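Local coordinates for phosphodiesterase (PDB 7CJ3), which carries a bacteriorhodopsin-like transmembrane domain, a bundle of helices that holds retinal in a pocket between them, at residues L147-D152 against W200-K205; Y194-M199 against E228-W233. All coordinates share one frame; numbering follows the deposited sequence.

Contact 1 of 2, residues L147-D152 against W200-K205; sequences LASRAD and WGMFGK. With OLC ((2R)-2,3-dihydroxypropyl (9Z)-octadec-9-enoate), chain N.
Ser149 and Phe203 bring their CA atoms to within 5.4 Å, and Ala151 passes Met202 at 6.0 Å between CA atoms, so the last turn of one helix runs close against the helical backbone of 200-205. Past Ser149 the chain leaves helical geometry in a Schellman motif: Arg150 takes a positive phi of 44° and its N makes a weak bond back to Leu147 O. The chain then turns through Ala151 toward Asp152, which stands just before helix 153-173. The short side chains of Ser149 and Ala151 let the backbone come close to helix 178-207. The methyl of Ala151 rests on the sulfur of Met202, with CB 3.8 Å from SD, and Ser149 OG lies 3.6 Å from the same sulfur. Met202 brings SD there by setting CG between its backbone N and carbonyl carbon (chi1 67°); the Ser149 hydroxyl is bonded to Cys145 O one turn back. In this bacteriorhodopsin-like bundle the contact thus joins the turn between two transmembrane helices to helix 178-207. Phe203 starts off away from the turn, yet its ring swings back obliquely beside Ser149 CB (4.3 Å from CD1) and Ala148 CB, while Leu222 and Leu225 of helix 219-233 also touch it. Trp200 has Arg226 of that helix as a cation-pi partner and a lipid over one face: NE1 gives a bent hydrogen bond of 3.0 Å to O19 of the bound OLC (135° at the hydrogen), and double-bonded C9 lies above the indole, offset toward the rim. Gly204, lacking a side chain, lets O20 of that lipid approach the helix.

Contact 2 of 2, residues Y194-M199 against E228-W233; sequences YVMLHM and EIVMSW. With OLC ((2R)-2,3-dihydroxypropyl (9Z)-octadec-9-enoate), chain O; RET (retinal), chain K.
Trp233, reached by Met196 from helix 178-207, has both faces of its indole occupied: Ile229 CG2 sits over the centre of one, 3.7 Å above the plane, and retinal C20 lies over the other, offset toward the rim. Met196 comes in obliquely, its CE 3.5 Å from Trp233 CE3, and with SD 5.4 Å from the centroid of the six-membered ring it forms a Met-aromatic contact. On the far flank of 194-199, the ring edge of His198 meets Tyr194 O almost in plane, ND1 giving a bond of 3.0 Å (156° at the hydrogen), while His198 N reaches that oxygen from the opposite face of the carbonyl plane. Two donors thus share one oxygen, and the in-plane ND1 bond holds the imidazole's rotation, with ND1 over a face of the Tyr194 ring. C7 of a bound OLC lies at the edge of that tyrosine ring, near its plane.

Segments 194-199 and 228-233 run nearly antiparallel, at 160°, with axes 10.8 Å apart at closest approach. Flexible methionines suit that gap: Met196, folded at chi2 (-67°), and Met199 lay their methyls on Ile229 CG2 (3.6 Å from Met199 CE), and Val230 CG2 borders the Met199 methyl and the Met196 sulfur. Since only carbon and sulfur meet between the segments, dispersion and shape join them, and the retinal pocket behind Trp233 is backed by an apolar, polarisable layer.

Contacts 1 and 2 have centres 13 Å apart and share helix 178-207, on which 194-199 runs directly into 200-205. Along the chain the order is 147-152, 194-199, 200-205, 228-233, so the two pairings interlock, the shared helix leaning on the last turn and following loop, 147-152, at one level and on helix 219-233 at the next. They touch through Trp200 CE3 and Val230 CG2, 4.0 Å apart. Contact 2 lies nearer the chain's centre, beside retinal, whereas contact 1 is farther out along the bundle. One helix therefore ties the wall of the retinal pocket to the turn between helices 128-149 and 153-173, all within the bacteriorhodopsin-like part of the chain.

Contact 1 of 2, residues L147-D152 against W200-K205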
loop_
_atom_site.group_PDB
_atom_site.type_symbol
_atom_site.label_atom_id
_atom_site.label_comp_id
_atom_site.label_asym_id
_atom_site.label_seq_id
_atom_site.Cartn_x
_atom_site.Cartn_y
_atom_site.Cartn_z
ATOM N N LEU B 147 7.210 -17.504 -17.245
ATOM C CA LEU B 147 6.308 -17.046 -18.331
ATOM C C LEU B 147 6.851 -15.756 -18.939
ATOM O O LEU B 147 6.844 -15.651 -20.186
ATOM C CB LEU B 147 4.891 -16.842 -17.790
ATOM C CG LEU B 147 4.215 -18.093 -17.233
ATOM C CD1 LEU B 147 2.759 -17.782 -16.903
ATOM C CD2 LEU B 147 4.343 -19.259 -18.204
ATOM N N ALA B 148 7.291 -14.823 -18.096
ATOM C CA ALA B 148 7.857 -13.515 -18.518
ATOM C C ALA B 148 9.073 -13.727 -19.429
ATOM O O ALA B 148 9.251 -12.913 -20.355
ATOM C CB ALA B 148 8.231 -12.687 -17.315
ATOM N N SER B 149 9.858 -14.783 -19.186
ATOM C CA SER B 149 11.166 -15.023 -19.834
ATOM C C SER B 149 11.140 -16.230 -20.797
ATOM O O SER B 149 12.221 -16.576 -21.321
ATOM C CB SER B 149 12.234 -15.167 -18.754
ATOM O OG SER B 149 12.046 -16.328 -17.935
ATOM N N ARG B 150 9.973 -16.856 -21.018
ATOM C CA ARG B 150 9.797 -18.052 -21.890
ATOM C C ARG B 150 10.916 -19.056 -21.619
ATOM O O ARG B 150 11.569 -19.492 -22.572
ATOM C CB ARG B 150 9.792 -17.635 -23.370
ATOM C CG ARG B 150 8.837 -16.497 -23.708
ATOM C CD ARG B 150 7.379 -16.865 -23.833
ATOM N NE ARG B 150 6.709 -15.744 -24.443
ATOM C CZ ARG B 150 5.474 -15.753 -24.930
ATOM N NH1 ARG B 150 4.730 -16.840 -24.827
ATOM N NH2 ARG B 150 4.944 -14.666 -25.466
ATOM N N ALA B 151 11.155 -19.408 -20.356
ATOM C CA ALA B 151 12.253 -20.303 -19.917
ATOM C C ALA B 151 11.845 -21.760 -20.110
ATOM O O ALA B 151 10.625 -22.012 -20.288
ATOM C CB ALA B 151 12.571 -20.052 -18.472
ATOM N N ASP B 152 12.822 -22.675 -20.045
ATOM C CA ASP B 152 12.571 -24.143 -20.055
ATOM C C ASP B 152 11.818 -24.486 -18.759
ATOM O O ASP B 152 12.222 -24.005 -17.677
ATOM C CB ASP B 152 13.856 -24.943 -20.321
ATOM C CG ASP B 152 14.073 -25.352 -21.783
ATOM O OD1 ASP B 152 13.555 -24.649 -22.697
ATOM O OD2 ASP B 152 14.760 -26.380 -22.021
ATOM N N TRP B 200 18.358 -15.101 -12.376
ATOM C CA TRP B 200 19.124 -14.054 -13.101
ATOM C C TRP B 200 19.436 -14.581 -14.515
ATOM O O TRP B 200 19.155 -13.864 -15.494
ATOM C CB TRP B 200 20.366 -13.636 -12.293
ATOM C CG TRP B 200 21.059 -12.413 -12.820
ATOM C CD1 TRP B 200 22.012 -12.365 -13.796
ATOM C CD2 TRP B 200 20.843 -11.045 -12.419
ATOM N NE1 TRP B 200 22.396 -11.073 -14.028
ATOM C CE2 TRP B 200 21.681 -10.241 -13.214
ATOM C CE3 TRP B 200 20.013 -10.422 -11.486
ATOM C CZ2 TRP B 200 21.709 -8.858 -13.106
ATOM C CZ3 TRP B 200 20.051 -9.052 -11.365
ATOM C CH2 TRP B 200 20.892 -8.282 -12.170
ATOM N N GLY B 201 19.860 -15.843 -14.614
ATOM C CA GLY B 201 20.174 -16.539 -15.875
ATOM C C GLY B 201 19.043 -16.498 -16.888
ATOM O O GLY B 201 19.278 -16.056 -18.034
ATOM N N MET B 202 17.853 -16.958 -16.501
ATOM C CA MET B 202 16.732 -17.221 -17.450
ATOM C C MET B 202 16.174 -15.897 -17.985
ATOM O O MET B 202 15.785 -15.864 -19.166
ATOM C CB MET B 202 15.625 -18.074 -16.814
ATOM C CG MET B 202 14.858 -17.399 -15.704
ATOM S SD MET B 202 13.367 -18.349 -15.215
ATOM C CE MET B 202 14.112 -19.776 -14.425
ATOM N N PHE B 203 16.169 -14.840 -17.168
ATOM C CA PHE B 203 15.870 -13.456 -17.616
ATOM C C PHE B 203 16.915 -12.982 -18.631
ATOM O O PHE B 203 16.517 -12.275 -19.574
ATOM C CB PHE B 203 15.857 -12.493 -16.444
ATOM C CG PHE B 203 14.540 -12.454 -15.733
ATOM C CD1 PHE B 203 13.447 -11.850 -16.323
ATOM C CD2 PHE B 203 14.390 -13.025 -14.477
ATOM C CE1 PHE B 203 12.234 -11.788 -15.655
ATOM C CE2 PHE B 203 13.164 -12.984 -13.825
ATOM C CZ PHE B 203 12.097 -12.352 -14.414
ATOM N N GLY B 204 18.189 -13.337 -18.413
ATOM C CA GLY B 204 19.311 -13.033 -19.313
ATOM C C GLY B 204 19.172 -13.732 -20.662
ATOM O O GLY B 204 19.292 -13.046 -21.712
ATOM N N LYS B 205 18.943 -15.050 -20.661
ATOM C CA LYS B 205 18.730 -15.826 -21.907
ATOM C C LYS B 205 17.711 -15.070 -22.778
ATOM O O LYS B 205 17.979 -14.873 -24.003
ATOM C CB LYS B 205 18.318 -17.259 -21.567
ATOM C CG LYS B 205 19.442 -18.126 -21.031
ATOM C CD LYS B 205 18.971 -19.335 -20.259
ATOM C CE LYS B 205 20.116 -20.052 -19.565
ATOM N NZ LYS B 205 19.696 -21.301 -18.879
HETATM C C18 OLC N . 22.729 -11.755 0.395
HETATM C C10 OLC N . 22.980 -11.996 -9.704
HETATM C C9 OLC N . 23.717 -11.714 -10.802
HETATM C C17 OLC N . 23.416 -11.727 -0.967
HETATM C C11 OLC N . 23.403 -12.851 -8.547
HETATM C C8 OLC N . 25.093 -12.196 -11.117
HETATM C C24 OLC N . 24.036 -11.840 -21.214
HETATM C C16 OLC N . 22.593 -12.244 -2.165
HETATM C C12 OLC N . 22.698 -12.422 -7.279
HETATM C C7 OLC N . 25.349 -12.150 -12.618
HETATM C C15 OLC N . 23.467 -12.604 -3.381
HETATM C C13 OLC N . 23.571 -12.665 -6.010
HETATM C C6 OLC N . 26.297 -13.258 -13.091
HETATM C C14 OLC N . 22.778 -12.293 -4.714
HETATM C C5 OLC N . 25.696 -14.672 -13.296
HETATM C C4 OLC N . 24.751 -14.925 -14.516
HETATM C C3 OLC N . 24.777 -13.880 -15.651
HETATM C C2 OLC N . 23.570 -13.883 -16.617
HETATM C C21 OLC N . 22.581 -11.030 -19.259
HETATM C C1 OLC N . 23.401 -12.494 -17.279
HETATM C C22 OLC N . 23.096 -10.743 -20.694
HETATM O O19 OLC N . 23.714 -11.470 -16.660
HETATM O O25 OLC N . 24.172 -11.673 -22.615
HETATM O O23 OLC N . 22.017 -10.550 -21.643
HETATM O O20 OLC N . 22.914 -12.315 -18.672
#

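Contact 2 of 2, residues Y194-M199 against E228-W233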
loop_
_atom_site.group_PDB
_atom_site.type_symbol
_atom_site.label_atom_id
_atom_site.label_comp_id
_atom_site.label_asym_id
_atom_site.label_seq_id
_atom_site.Cartn_x
_atom_site.Cartn_y
_atom_site.Cartn_z
ATOM N N TYR B 194 21.903 -20.192 -5.237
ATOM C CA TYR B 194 21.690 -21.055 -6.419
ATOM C C TYR B 194 20.442 -20.563 -7.169
ATOM O O TYR B 194 20.453 -20.455 -8.420
ATOM C CB TYR B 194 21.615 -22.520 -5.983
ATOM C CG TYR B 194 21.053 -23.442 -7.036
ATOM C CD1 TYR B 194 21.868 -24.048 -7.980
ATOM C CD2 TYR B 194 19.692 -23.688 -7.099
ATOM C CE1 TYR B 194 21.345 -24.870 -8.968
ATOM C CE2 TYR B 194 19.147 -24.477 -8.098
ATOM C CZ TYR B 194 19.976 -25.080 -9.027
ATOM O OH TYR B 194 19.411 -25.874 -9.982
ATOM N N VAL B 195 19.386 -20.258 -6.414
ATOM C CA VAL B 195 18.060 -19.835 -6.945
ATOM C C VAL B 195 18.194 -18.473 -7.637
ATOM O O VAL B 195 17.731 -18.345 -8.810
ATOM C CB VAL B 195 17.015 -19.805 -5.808
ATOM C CG1 VAL B 195 15.781 -18.989 -6.173
ATOM C CG2 VAL B 195 16.607 -21.208 -5.372
ATOM N N MET B 196 18.761 -17.476 -6.941
ATOM C CA MET B 196 18.870 -16.093 -7.475
ATOM C C MET B 196 19.748 -16.086 -8.740
ATOM O O MET B 196 19.473 -15.266 -9.650
ATOM C CB MET B 196 19.451 -15.132 -6.438
ATOM C CG MET B 196 18.502 -14.814 -5.271
ATOM S SD MET B 196 16.999 -13.853 -5.710
ATOM C CE MET B 196 15.830 -15.201 -5.907
ATOM N N LEU B 197 20.751 -16.972 -8.806
ATOM C CA LEU B 197 21.727 -17.012 -9.921
ATOM C C LEU B 197 21.015 -17.531 -11.169
ATOM O O LEU B 197 21.219 -16.936 -12.261
ATOM C CB LEU B 197 22.921 -17.910 -9.565
ATOM C CG LEU B 197 24.171 -17.208 -9.020
ATOM C CD1 LEU B 197 25.165 -18.218 -8.461
ATOM C CD2 LEU B 197 24.833 -16.324 -10.083
ATOM N N HIS B 198 20.237 -18.608 -11.007
ATOM C CA HIS B 198 19.502 -19.275 -12.109
ATOM C C HIS B 198 18.323 -18.407 -12.534
ATOM O O HIS B 198 18.058 -18.354 -13.756
ATOM C CB HIS B 198 19.093 -20.694 -11.735
ATOM C CG HIS B 198 20.185 -21.685 -11.939
ATOM N ND1 HIS B 198 21.106 -21.990 -10.966
ATOM C CD2 HIS B 198 20.495 -22.440 -13.023
ATOM C CE1 HIS B 198 21.927 -22.920 -11.443
ATOM N NE2 HIS B 198 21.576 -23.200 -12.705
ATOM N N MET B 199 17.668 -17.734 -11.587
ATOM C CA MET B 199 16.605 -16.746 -11.916
ATOM C C MET B 199 17.206 -15.650 -12.801
ATOM O O MET B 199 16.577 -15.319 -13.839
ATOM C CB MET B 199 16.026 -16.094 -10.663
ATOM C CG MET B 199 14.916 -15.121 -10.965
ATOM S SD MET B 199 15.460 -13.378 -11.142
ATOM C CE MET B 199 16.396 -13.179 -9.623
ATOM N N GLU B 228 14.761 -6.316 -9.162
ATOM C CA GLU B 228 13.732 -6.119 -8.116
ATOM C C GLU B 228 13.769 -7.299 -7.129
ATOM O O GLU B 228 13.751 -7.027 -5.906
ATOM C CB GLU B 228 12.361 -5.984 -8.763
ATOM C CG GLU B 228 11.301 -5.411 -7.843
ATOM C CD GLU B 228 10.563 -6.376 -6.930
ATOM O OE1 GLU B 228 10.052 -5.858 -5.925
ATOM O OE2 GLU B 228 10.479 -7.608 -7.198
ATOM N N ILE B 229 13.809 -8.538 -7.657
ATOM C CA ILE B 229 13.729 -9.819 -6.905
ATOM C C ILE B 229 14.956 -9.935 -5.991
ATOM O O ILE B 229 14.802 -10.239 -4.785
ATOM C CB ILE B 229 13.567 -10.985 -7.910
ATOM C CG1 ILE B 229 12.171 -10.932 -8.552
ATOM C CG2 ILE B 229 13.824 -12.353 -7.273
ATOM C CD1 ILE B 229 12.046 -11.686 -9.842
ATOM N N VAL B 230 16.133 -9.621 -6.529
ATOM C CA VAL B 230 17.429 -9.663 -5.798
ATOM C C VAL B 230 17.405 -8.623 -4.668
ATOM O O VAL B 230 17.776 -8.969 -3.518
ATOM C CB VAL B 230 18.605 -9.463 -6.770
ATOM C CG1 VAL B 230 19.936 -9.261 -6.035
ATOM C CG2 VAL B 230 18.706 -10.625 -7.752
ATOM N N MET B 231 16.963 -7.396 -4.946
ATOM C CA MET B 231 16.995 -6.344 -3.910
ATOM C C MET B 231 16.017 -6.743 -2.808
ATOM O O MET B 231 16.472 -6.893 -1.656
ATOM C CB MET B 231 16.670 -4.973 -4.511
ATOM C CG MET B 231 16.219 -3.882 -3.566
ATOM S SD MET B 231 17.585 -2.892 -2.868
ATOM C CE MET B 231 17.033 -2.611 -1.180
ATOM N N SER B 232 14.750 -6.998 -3.161
ATOM C CA SER B 232 13.627 -7.231 -2.211
ATOM C C SER B 232 13.790 -8.548 -1.439
ATOM O O SER B 232 13.697 -8.509 -0.230
ATOM C CB SER B 232 12.309 -7.179 -2.924
ATOM O OG SER B 232 12.262 -8.081 -4.013
ATOM N N TRP B 233 14.031 -9.671 -2.119
ATOM C CA TRP B 233 14.002 -11.026 -1.513
ATOM C C TRP B 233 15.169 -11.184 -0.543
ATOM O O TRP B 233 15.083 -12.033 0.368
ATOM C CB TRP B 233 14.084 -12.127 -2.570
ATOM C CG TRP B 233 12.862 -12.339 -3.409
ATOM C CD1 TRP B 233 11.974 -11.408 -3.868
ATOM C CD2 TRP B 233 12.436 -13.596 -3.955
ATOM N NE1 TRP B 233 11.019 -12.005 -4.652
ATOM C CE2 TRP B 233 11.277 -13.344 -4.719
ATOM C CE3 TRP B 233 12.937 -14.899 -3.890
ATOM C CZ2 TRP B 233 10.614 -14.357 -5.408
ATOM C CZ3 TRP B 233 12.275 -15.900 -4.560
ATOM C CH2 TRP B 233 11.129 -15.627 -5.309
HETATM C C18 OLC O . 27.744 -20.688 4.084
HETATM C C10 OLC O . 25.585 -22.050 -4.124
HETATM C C9 OLC O . 25.268 -22.301 -5.395
HETATM C C17 OLC O . 28.457 -21.632 3.128
HETATM C C11 OLC O . 26.663 -21.098 -3.677
HETATM C C8 OLC O . 25.977 -21.689 -6.568
HETATM C C24 OLC O . 30.150 -24.749 -13.717
HETATM C C16 OLC O . 27.677 -21.724 1.810
HETATM C C12 OLC O . 27.120 -21.503 -2.278
HETATM C C7 OLC O . 25.314 -22.083 -7.895
HETATM C C15 OLC O . 28.548 -21.607 0.543
HETATM C C13 OLC O . 27.020 -20.404 -1.212
HETATM C C6 OLC O . 26.372 -21.953 -8.983
HETATM C C14 OLC O . 28.263 -20.339 -0.301
HETATM C C5 OLC O . 25.857 -21.557 -10.355
HETATM C C4 OLC O . 24.862 -22.570 -10.863
HETATM C C3 OLC O . 25.434 -23.954 -11.207
HETATM C C2 OLC O . 26.528 -23.922 -12.293
HETATM C C21 OLC O . 28.198 -25.590 -15.054
HETATM C C1 OLC O . 26.575 -25.204 -13.120
HETATM C C22 OLC O . 29.245 -24.472 -14.929
HETATM O O19 OLC O . 26.308 -26.282 -12.616
HETATM O O25 OLC O . 30.396 -23.555 -12.964
HETATM O O23 OLC O . 30.016 -24.357 -16.149
HETATM O O20 OLC O . 26.930 -25.175 -14.540
HETATM C C1 RET K . 14.783 -17.560 5.061
HETATM C C2 RET K . 15.561 -18.525 5.957
HETATM C C3 RET K . 16.993 -18.241 6.048
HETATM C C4 RET K . 17.633 -18.223 4.676
HETATM C C5 RET K . 16.775 -17.667 3.573
HETATM C C6 RET K . 15.503 -17.237 3.755
HETATM C C7 RET K . 14.836 -16.512 2.663
HETATM C C8 RET K . 13.509 -16.103 2.566
HETATM C C9 RET K . 12.823 -15.609 1.418
HETATM C C10 RET K . 11.447 -15.270 1.437
HETATM C C11 RET K . 10.697 -14.610 0.455
HETATM C C12 RET K . 9.380 -14.165 0.493
HETATM C C13 RET K . 8.650 -13.552 -0.539
HETATM C C14 RET K . 7.309 -13.257 -0.373
HETATM C C15 RET K . 6.324 -13.124 -1.442
HETATM C C16 RET K . 13.447 -18.276 4.788
HETATM C C17 RET K . 14.506 -16.279 5.868
HETATM C C18 RET K . 17.509 -17.656 2.249
HETATM C C19 RET K . 13.540 -15.402 0.119
HETATM C C20 RET K . 9.376 -13.209 -1.805
#